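Local coordinates for sugar phosphate isomerase/epimerase (PDB 3OBE), which is probably an isomerase or epimerase of sugar phosphates, built on a xylose isomerase-like TIM barrel, at residues W221-Q226 with G255-P260. Numbering follows the deposited sequence.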
# COMPACT_ATOMS: atom_id res chain seq x y z
N TRP A 221 10.70 1.84 -3.94
CA TRP A 221 11.49 2.39 -2.84
C TRP A 221 12.50 1.33 -2.35
O TRP A 221 13.55 1.69 -1.81
CB TRP A 221 10.59 2.88 -1.70
CG TRP A 221 9.78 4.11 -2.08
CD1 TRP A 221 8.42 4.20 -2.10
CD2 TRP A 221 10.27 5.40 -2.49
NE1 TRP A 221 8.03 5.46 -2.46
CE2 TRP A 221 9.13 6.22 -2.72
CE3 TRP A 221 11.54 5.96 -2.67
CZ2 TRP A 221 9.24 7.54 -3.15
CZ3 TRP A 221 11.63 7.26 -3.09
CH2 TRP A 221 10.49 8.04 -3.34
N ALA A 222 12.24 0.05 -2.61
CA ALA A 222 13.24 -0.99 -2.36
C ALA A 222 14.45 -0.81 -3.30
O ALA A 222 15.60 -0.73 -2.84
CB ALA A 222 12.63 -2.38 -2.54
N VAL A 223 14.20 -0.64 -4.61
CA VAL A 223 15.31 -0.32 -5.56
C VAL A 223 16.07 0.97 -5.18
O VAL A 223 17.31 1.00 -5.23
CB VAL A 223 14.82 -0.28 -7.01
CG1 VAL A 223 15.96 0.20 -7.93
CG2 VAL A 223 14.29 -1.71 -7.43
N MSE A 224 15.36 2.00 -4.71
CA MSE A 224 15.96 3.24 -4.29
C MSE A 224 16.73 3.08 -2.98
O MSE A 224 17.59 3.91 -2.68
CB MSE A 224 14.93 4.35 -4.16
CG MSE A 224 14.28 4.68 -5.47
SE MSE A 224 15.42 5.74 -6.59
CE MSE A 224 15.26 7.40 -5.67
N GLY A 225 16.45 2.00 -2.25
CA GLY A 225 17.25 1.59 -1.09
C GLY A 225 18.31 0.56 -1.43
O GLY A 225 18.82 -0.10 -0.52
N GLN A 226 18.61 0.42 -2.72
CA GLN A 226 19.66 -0.46 -3.25
C GLN A 226 19.35 -1.95 -3.13
O GLN A 226 20.26 -2.78 -3.13
CB GLN A 226 21.02 -0.14 -2.63
CG GLN A 226 21.45 1.32 -2.74
CD GLN A 226 22.86 1.56 -2.23
OE1 GLN A 226 23.23 1.11 -1.13
NE2 GLN A 226 23.65 2.32 -2.99
N GLY A 255 14.56 3.74 -17.00
CA GLY A 255 15.60 2.73 -17.04
C GLY A 255 15.71 1.86 -15.80
O GLY A 255 16.55 0.98 -15.76
N MSE A 256 14.88 2.03 -14.74
CA MSE A 256 15.24 1.48 -13.38
C MSE A 256 14.79 0.08 -12.80
O MSE A 256 15.58 -0.54 -12.11
CB MSE A 256 14.95 2.56 -12.31
CG MSE A 256 15.46 3.94 -12.69
SE MSE A 256 14.98 5.23 -11.28
CE MSE A 256 15.56 4.04 -9.94
N MSE A 257 13.56 -0.40 -13.02
CA MSE A 257 12.60 -1.43 -12.62
C MSE A 257 12.48 -2.50 -13.71
O MSE A 257 12.38 -2.18 -14.90
CB MSE A 257 11.21 -0.80 -12.32
CG MSE A 257 11.22 0.48 -11.49
SE MSE A 257 12.07 0.12 -9.81
CE MSE A 257 11.02 -1.38 -9.14
N ASN A 258 12.49 -3.75 -13.27
CA ASN A 258 12.25 -4.89 -14.14
C ASN A 258 10.88 -5.47 -13.79
O ASN A 258 10.76 -6.41 -13.00
CB ASN A 258 13.35 -5.93 -13.97
CG ASN A 258 13.33 -6.97 -15.10
OD1 ASN A 258 12.24 -7.34 -15.55
ND2 ASN A 258 14.47 -7.45 -15.50
N PHE A 259 9.84 -4.86 -14.33
CA PHE A 259 8.47 -5.27 -14.04
C PHE A 259 8.20 -6.68 -14.53
O PHE A 259 7.50 -7.42 -13.85
CB PHE A 259 7.47 -4.22 -14.52
CG PHE A 259 7.47 -2.99 -13.66
CD1 PHE A 259 7.13 -3.10 -12.32
CD2 PHE A 259 7.88 -1.77 -14.15
CE1 PHE A 259 7.17 -2.02 -11.47
CE2 PHE A 259 7.92 -0.67 -13.27
CZ PHE A 259 7.53 -0.81 -11.97
N PRO A 260 8.79 -7.11 -15.66
CA PRO A 260 8.54 -8.52 -16.04
C PRO A 260 8.97 -9.48 -14.95
O PRO A 260 8.24 -10.38 -14.59
CB PRO A 260 9.35 -8.67 -17.32
CG PRO A 260 9.24 -7.34 -17.97
CD PRO A 260 9.39 -6.37 -16.80
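With chi1 at 174°, Val223 places CG1 across from its backbone nitrogen and CG2 against selenomethionine Met257, whose chain is itself folded back at chi2 and chi3 (-58° and -55°). The curled selenium end meets the valine closely: Val223 CG2 lies 3.7 Å from both SE and CE of Met257, and Val223 CB lies 3.9 Å from Met257 SE. The two side chains run past each other in opposite senses, so the valine branch rests alongside the SE-CE bond rather than meeting the methyl end on. Met256, also a selenomethionine, stays extended through chi2 and bends only at chi3. In this conformer, one of two modelled, its methyl CE reaches Met224 SE at 3.8 Å, the two long chains lying at a slant to each other, while Val223 CG1 makes a looser approach to Met256 CE at 4.4 Å; both contacts are therefore tentative.

No hydrogen bond bridges the segments, and the contact illustrates how flexible apolar chains can join a helix end to a loop near the protein surface by van der Waals contact alone. The hydrogen bonds described here stay on one side or the other. Helix 219-224 finishes in a Schellman motif with Gln226 as its C-prime residue, where Gln226 N bonds Val223 O at 2.9 Å. Across the contact, Asn258 N-caps helix 259-269, its OD1 accepting from Asn261 N.

In the TIM barrel, the joined elements follow the neighbouring parallel strands 213-218 and 240-245: the short helix 219-224 comes directly after the first, and the loop 255-258 comes after the second and leads into helix 259-269. Met257 also packs on Val219 and Tyr220, and Phe259 on Val219, extending the apolar seam along helix 219-224 toward the start of helix 259-269.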